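Local coordinates for universal stress protein (PDB 7MQ5) that is of unknown function but belongs to the universal stress protein family, whose members are commonly linked to bacterial survival under stress, at residues I137-D142 with A155-H160; V141-N146 with V174-P179. All coordinates share one frame; numbering follows the deposited sequence.

Contact 1: residues I137-D142 with A155-H160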
loop_
_atom_site.group_PDB
_atom_site.type_symbol
_atom_site.label_atom_id
_atom_site.label_comp_id
_atom_site.label_asym_id
_atom_site.label_seq_id
_atom_site.Cartn_x
_atom_site.Cartn_y
_atom_site.Cartn_z
ATOM N N ILE A 137 -3.924 -10.025 7.153
ATOM C CA ILE A 137 -3.225 -9.303 6.060
ATOM C C ILE A 137 -3.426 -10.119 4.784
ATOM O O ILE A 137 -3.123 -11.319 4.801
ATOM C CB ILE A 137 -1.727 -9.151 6.387
ATOM C CG1 ILE A 137 -1.487 -8.691 7.831
ATOM C CG2 ILE A 137 -1.039 -8.259 5.353
ATOM C CD1 ILE A 137 -2.192 -7.411 8.219
ATOM N N LEU A 138 -3.898 -9.471 3.726
ATOM C CA LEU A 138 -4.176 -10.165 2.455
ATOM C C LEU A 138 -3.216 -9.680 1.371
ATOM O O LEU A 138 -3.134 -8.481 1.147
ATOM C CB LEU A 138 -5.624 -9.899 2.038
ATOM C CG LEU A 138 -6.055 -10.556 0.731
ATOM C CD1 LEU A 138 -5.964 -12.079 0.810
ATOM C CD2 LEU A 138 -7.460 -10.103 0.391
ATOM N N ALA A 139 -2.516 -10.607 0.732
ATOM C CA ALA A 139 -1.641 -10.300 -0.422
ATOM C C ALA A 139 -2.363 -10.730 -1.699
ATOM O O ALA A 139 -2.851 -11.868 -1.741
ATOM C CB ALA A 139 -0.322 -11.018 -0.278
ATOM N N ALA A 140 -2.402 -9.875 -2.721
ATOM C CA ALA A 140 -3.050 -10.206 -4.007
ATOM C C ALA A 140 -1.979 -10.475 -5.066
ATOM O O ALA A 140 -1.163 -9.591 -5.338
ATOM C CB ALA A 140 -3.970 -9.090 -4.439
ATOM N N VAL A 141 -1.995 -11.673 -5.640
ATOM C CA VAL A 141 -1.043 -12.060 -6.713
ATOM C C VAL A 141 -1.812 -12.791 -7.826
ATOM O O VAL A 141 -3.058 -12.920 -7.738
ATOM C CB VAL A 141 0.069 -12.944 -6.124
ATOM C CG1 VAL A 141 0.850 -12.226 -5.029
ATOM C CG2 VAL A 141 -0.498 -14.264 -5.617
ATOM N N ASP A 142 -1.112 -13.135 -8.900
ATOM C CA ASP A 142 -1.681 -14.020 -9.955
ATOM C C ASP A 142 -0.626 -15.099 -10.187
ATOM O O ASP A 142 0.311 -14.852 -10.954
ATOM C CB ASP A 142 -2.075 -13.283 -11.240
ATOM C CG ASP A 142 -2.678 -14.196 -12.307
ATOM O OD1 ASP A 142 -2.687 -15.434 -12.100
ATOM O OD2 ASP A 142 -3.139 -13.668 -13.340
ATOM N N ALA A 155 7.136 -11.154 -5.515
ATOM C CA ALA A 155 8.080 -11.281 -4.384
ATOM C C ALA A 155 7.953 -10.041 -3.493
ATOM O O ALA A 155 7.980 -10.190 -2.256
ATOM C CB ALA A 155 9.487 -11.463 -4.898
ATOM N N GLY A 156 7.785 -8.853 -4.090
ATOM C CA GLY A 156 7.669 -7.623 -3.284
ATOM C C GLY A 156 6.354 -7.574 -2.522
ATOM O O GLY A 156 6.330 -7.164 -1.341
ATOM N N ILE A 157 5.274 -7.995 -3.171
ATOM C CA ILE A 157 3.941 -8.015 -2.509
ATOM C C ILE A 157 4.003 -8.953 -1.301
ATOM O O ILE A 157 3.579 -8.559 -0.207
ATOM C CB ILE A 157 2.871 -8.451 -3.526
ATOM C CG1 ILE A 157 2.630 -7.368 -4.581
ATOM C CG2 ILE A 157 1.581 -8.867 -2.828
ATOM C CD1 ILE A 157 1.931 -7.877 -5.823
ATOM N N ILE A 158 4.609 -10.131 -1.472
ATOM C CA ILE A 158 4.688 -11.108 -0.349
ATOM C C ILE A 158 5.668 -10.607 0.718
ATOM O O ILE A 158 5.372 -10.784 1.915
ATOM C CB ILE A 158 5.069 -12.509 -0.860
ATOM C CG1 ILE A 158 4.014 -13.075 -1.812
ATOM C CG2 ILE A 158 5.337 -13.447 0.307
ATOM C CD1 ILE A 158 2.628 -13.200 -1.223
ATOM N N SER A 159 6.797 -10.018 0.324
ATOM C CA SER A 159 7.761 -9.561 1.356
ATOM C C SER A 159 7.108 -8.497 2.247
ATOM O O SER A 159 7.277 -8.521 3.470
ATOM C CB SER A 159 9.009 -9.035 0.708
ATOM O OG SER A 159 9.958 -8.674 1.690
ATOM N N HIS A 160 6.398 -7.560 1.627
ATOM C CA HIS A 160 5.778 -6.475 2.428
ATOM C C HIS A 160 4.626 -7.037 3.267
ATOM O O HIS A 160 4.531 -6.701 4.456
ATOM C CB HIS A 160 5.282 -5.322 1.544
ATOM C CG HIS A 160 6.353 -4.440 0.977
ATOM N ND1 HIS A 160 7.087 -4.783 -0.150
ATOM C CD2 HIS A 160 6.819 -3.231 1.365
ATOM C CE1 HIS A 160 7.936 -3.811 -0.437
ATOM N NE2 HIS A 160 7.777 -2.847 0.465
#

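Contact 2: residues V141-N146 with V174-P179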
loop_
_atom_site.group_PDB
_atom_site.type_symbol
_atom_site.label_atom_id
_atom_site.label_comp_id
_atom_site.label_asym_id
_atom_site.label_seq_id
_atom_site.Cartn_x
_atom_site.Cartn_y
_atom_site.Cartn_z
ATOM N N VAL A 141 -1.995 -11.673 -5.640
ATOM C CA VAL A 141 -1.043 -12.060 -6.713
ATOM C C VAL A 141 -1.812 -12.791 -7.826
ATOM O O VAL A 141 -3.058 -12.920 -7.738
ATOM C CB VAL A 141 0.069 -12.944 -6.124
ATOM C CG1 VAL A 141 0.850 -12.226 -5.029
ATOM C CG2 VAL A 141 -0.498 -14.264 -5.617
ATOM N N ASP A 142 -1.112 -13.135 -8.900
ATOM C CA ASP A 142 -1.681 -14.020 -9.955
ATOM C C ASP A 142 -0.626 -15.099 -10.187
ATOM O O ASP A 142 0.311 -14.852 -10.954
ATOM C CB ASP A 142 -2.075 -13.283 -11.240
ATOM C CG ASP A 142 -2.678 -14.196 -12.307
ATOM O OD1 ASP A 142 -2.687 -15.434 -12.100
ATOM O OD2 ASP A 142 -3.139 -13.668 -13.340
ATOM N N VAL A 143 -0.761 -16.225 -9.489
ATOM C CA VAL A 143 0.254 -17.317 -9.574
ATOM C C VAL A 143 0.330 -17.873 -11.008
ATOM O O VAL A 143 1.336 -18.522 -11.316
ATOM C CB VAL A 143 -0.028 -18.420 -8.533
ATOM C CG1 VAL A 143 -0.145 -17.850 -7.124
ATOM C CG2 VAL A 143 -1.259 -19.241 -8.874
ATOM N N GLY A 144 -0.657 -17.572 -11.861
ATOM C CA GLY A 144 -0.663 -18.040 -13.260
ATOM C C GLY A 144 0.366 -17.339 -14.140
ATOM O O GLY A 144 0.441 -17.704 -15.321
ATOM N N ASN A 145 1.123 -16.367 -13.611
ATOM C CA ASN A 145 2.149 -15.664 -14.436
ATOM C C ASN A 145 3.473 -15.609 -13.665
ATOM O O ASN A 145 3.481 -15.008 -12.570
ATOM C CB ASN A 145 1.685 -14.262 -14.842
ATOM C CG ASN A 145 2.621 -13.576 -15.816
ATOM O OD1 ASN A 145 3.829 -13.822 -15.817
ATOM N ND2 ASN A 145 2.079 -12.695 -16.640
ATOM N N ASN A 146 4.537 -16.209 -14.219
ATOM C CA ASN A 146 5.861 -16.223 -13.536
ATOM C C ASN A 146 6.955 -15.635 -14.441
ATOM O O ASN A 146 8.108 -16.082 -14.298
ATOM C CB ASN A 146 6.246 -17.625 -13.043
ATOM C CG ASN A 146 6.561 -18.603 -14.156
ATOM O OD1 ASN A 146 6.123 -18.429 -15.294
ATOM N ND2 ASN A 146 7.316 -19.642 -13.834
ATOM N N VAL A 174 -3.340 -15.162 1.143
ATOM C CA VAL A 174 -3.040 -14.802 -0.268
ATOM C C VAL A 174 -4.260 -15.085 -1.144
ATOM O O VAL A 174 -4.865 -16.144 -0.987
ATOM C CB VAL A 174 -1.825 -15.590 -0.782
ATOM C CG1 VAL A 174 -1.514 -15.260 -2.233
ATOM C CG2 VAL A 174 -0.604 -15.373 0.095
ATOM N N ILE A 175 -4.602 -14.147 -2.021
ATOM C CA ILE A 175 -5.668 -14.358 -3.042
ATOM C C ILE A 175 -4.990 -14.339 -4.412
ATOM O O ILE A 175 -4.259 -13.376 -4.729
ATOM C CB ILE A 175 -6.828 -13.338 -2.945
ATOM C CG1 ILE A 175 -7.872 -13.519 -4.061
ATOM C CG2 ILE A 175 -6.309 -11.916 -2.931
ATOM C CD1 ILE A 175 -8.519 -14.873 -4.123
ATOM N N SER A 176 -5.191 -15.422 -5.148
ATOM C CA SER A 176 -4.729 -15.537 -6.545
ATOM C C SER A 176 -5.975 -15.609 -7.414
ATOM O O SER A 176 -6.734 -16.573 -7.271
ATOM C CB SER A 176 -3.848 -16.735 -6.763
ATOM O OG SER A 176 -3.411 -16.794 -8.113
ATOM N N ALA A 177 -6.194 -14.584 -8.221
ATOM C CA ALA A 177 -7.366 -14.536 -9.112
ATOM C C ALA A 177 -6.848 -14.651 -10.536
ATOM O O ALA A 177 -6.112 -13.747 -10.989
ATOM C CB ALA A 177 -8.157 -13.275 -8.880
ATOM N N HIS A 178 -7.175 -15.773 -11.166
ATOM C CA HIS A 178 -6.741 -16.096 -12.546
ATOM C C HIS A 178 -7.960 -16.026 -13.462
ATOM O O HIS A 178 -9.011 -16.567 -13.124
ATOM C CB HIS A 178 -6.056 -17.469 -12.529
ATOM C CG HIS A 178 -5.368 -17.820 -13.799
ATOM N ND1 HIS A 178 -4.136 -17.296 -14.132
ATOM C CD2 HIS A 178 -5.715 -18.657 -14.800
ATOM C CE1 HIS A 178 -3.761 -17.782 -15.300
ATOM N NE2 HIS A 178 -4.713 -18.621 -15.728
ATOM N N PRO A 179 -7.889 -15.315 -14.613
ATOM C CA PRO A 179 -9.024 -15.231 -15.533
ATOM C C PRO A 179 -9.540 -16.610 -15.969
ATOM O O PRO A 179 -8.735 -17.519 -16.118
ATOM C CB PRO A 179 -8.466 -14.470 -16.748
ATOM C CG PRO A 179 -7.309 -13.665 -16.186
ATOM C CD PRO A 179 -6.739 -14.514 -15.067
HETATM O O HOH W 1 -5.175 -11.714 -9.292
#

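Contact 1: residues I137-D142 with A155-H160
The carbonyl group of Ala140 is met across the contact by two methyl groups of Ile157: CD1 lies 3.6 Å from Ala140 O, and CG2 approaches the same oxygen slightly less closely. The other flat group, the His160 imidazole, belongs to the helix alone. Its edge turns to Gly156, whose carbonyl carbon lies in the ring plane, and ND1 donates to Gly156 O over 2.8 Å (N-H...O 163°). The backbone N of His160 reaches this oxygen from the other face of the carbonyl, so one residue grips it twice. The apolar packing gathers round Ala139. Its CB is met from the helix side by two successive isoleucines, 3.8 Å from Ile157 CG2 and 3.8 Å from Ile158 CD1. Ile157 brings CG2 to the strand because this branch is anti to the backbone N while CG1 takes the position beside it (chi1 -70°). Ile158 instead extends CD1 back toward the sheet from a helix side not directed at it. Farther along the strand, the side chains of Val141 and Ile157 run alongside each other in opposing senses, with Val141 CG1 4.1 Å from Ile157 CG2. The helix runs antiparallel to the strand (177°), their axes 8.2 Å apart, and Ala161 extends the packing on Ala139. This is the first strand-to-helix half of a beta-alpha-beta unit in the alpha/beta fold of the universal stress protein family.

Contact 2: residues V141-N146 with V174-P179
Asp142 OD1 is gripped by two donors, the His178 ring and the backbone of Gly144. His178 ND1 donates over 3.1 Å to the syn lone pair of Asp142 OD1, an almost straight bond (170°) lying close to the imidazole plane. The bond from Gly144 N to Asp142 OD1, 3.0 Å long, arrives from above the carboxylate plane and forms an Asx turn within the type I turn Asp142-Asn145. Asp142 reaches both donors with CG anti to its backbone N (chi1 -179°), and its carboxylate stands at 75° to the imidazole it meets. Pro179 CD lies over one face of that ring, toward its rim, while Tyr200 of helix 193-211 also meets it. The chain is thus fastened where parallel strands 136-141 and 171-178 end their pairing and the first turns away toward helix 148-167. Ser176 OG holds the next step of the turn by accepting from Val143 N at 3.0 Å. Both methyls of Val143 also pack near this hydroxyl, and Phe207 and Tyr200 cover Val143 from helix 193-211. Regular sheet pairing persists at Val141, whose N donates to Ile175 O at 3.0 Å. On the same strand pair Val141 CG2, the methyl not turned to Ile157, lies 3.7 Å from Val174 CG1, and the CA-H of Ser176 points at Val141 O. Past this bridge a water spans the two strands, donating to Val141 O at 2.9 Å and to Ala177 O at 2.8 Å.

Contacts 1 and 2 follow one beta-alpha-beta unit: strand 136-141 is packed by its helix in contact 1, and its end and the loop beyond meet the second strand in contact 2. Their centres are 11 Å apart, and both include Val141 and Asp142. A probable hydrogen bond from Ile175 N to Ala139 O, 2.9 Å, joins them directly, while Leu138 CD1 packs 3.8 Å from Ile175 CG2. Contact 1 is apolar packing on one face of the sheet, whereas contact 2 adds polar bonds at the C-terminal ends of the two strands. In nucleotide-binding relatives the loop after the corresponding strand borders the ATP site; whether this protein binds a nucleotide is not established.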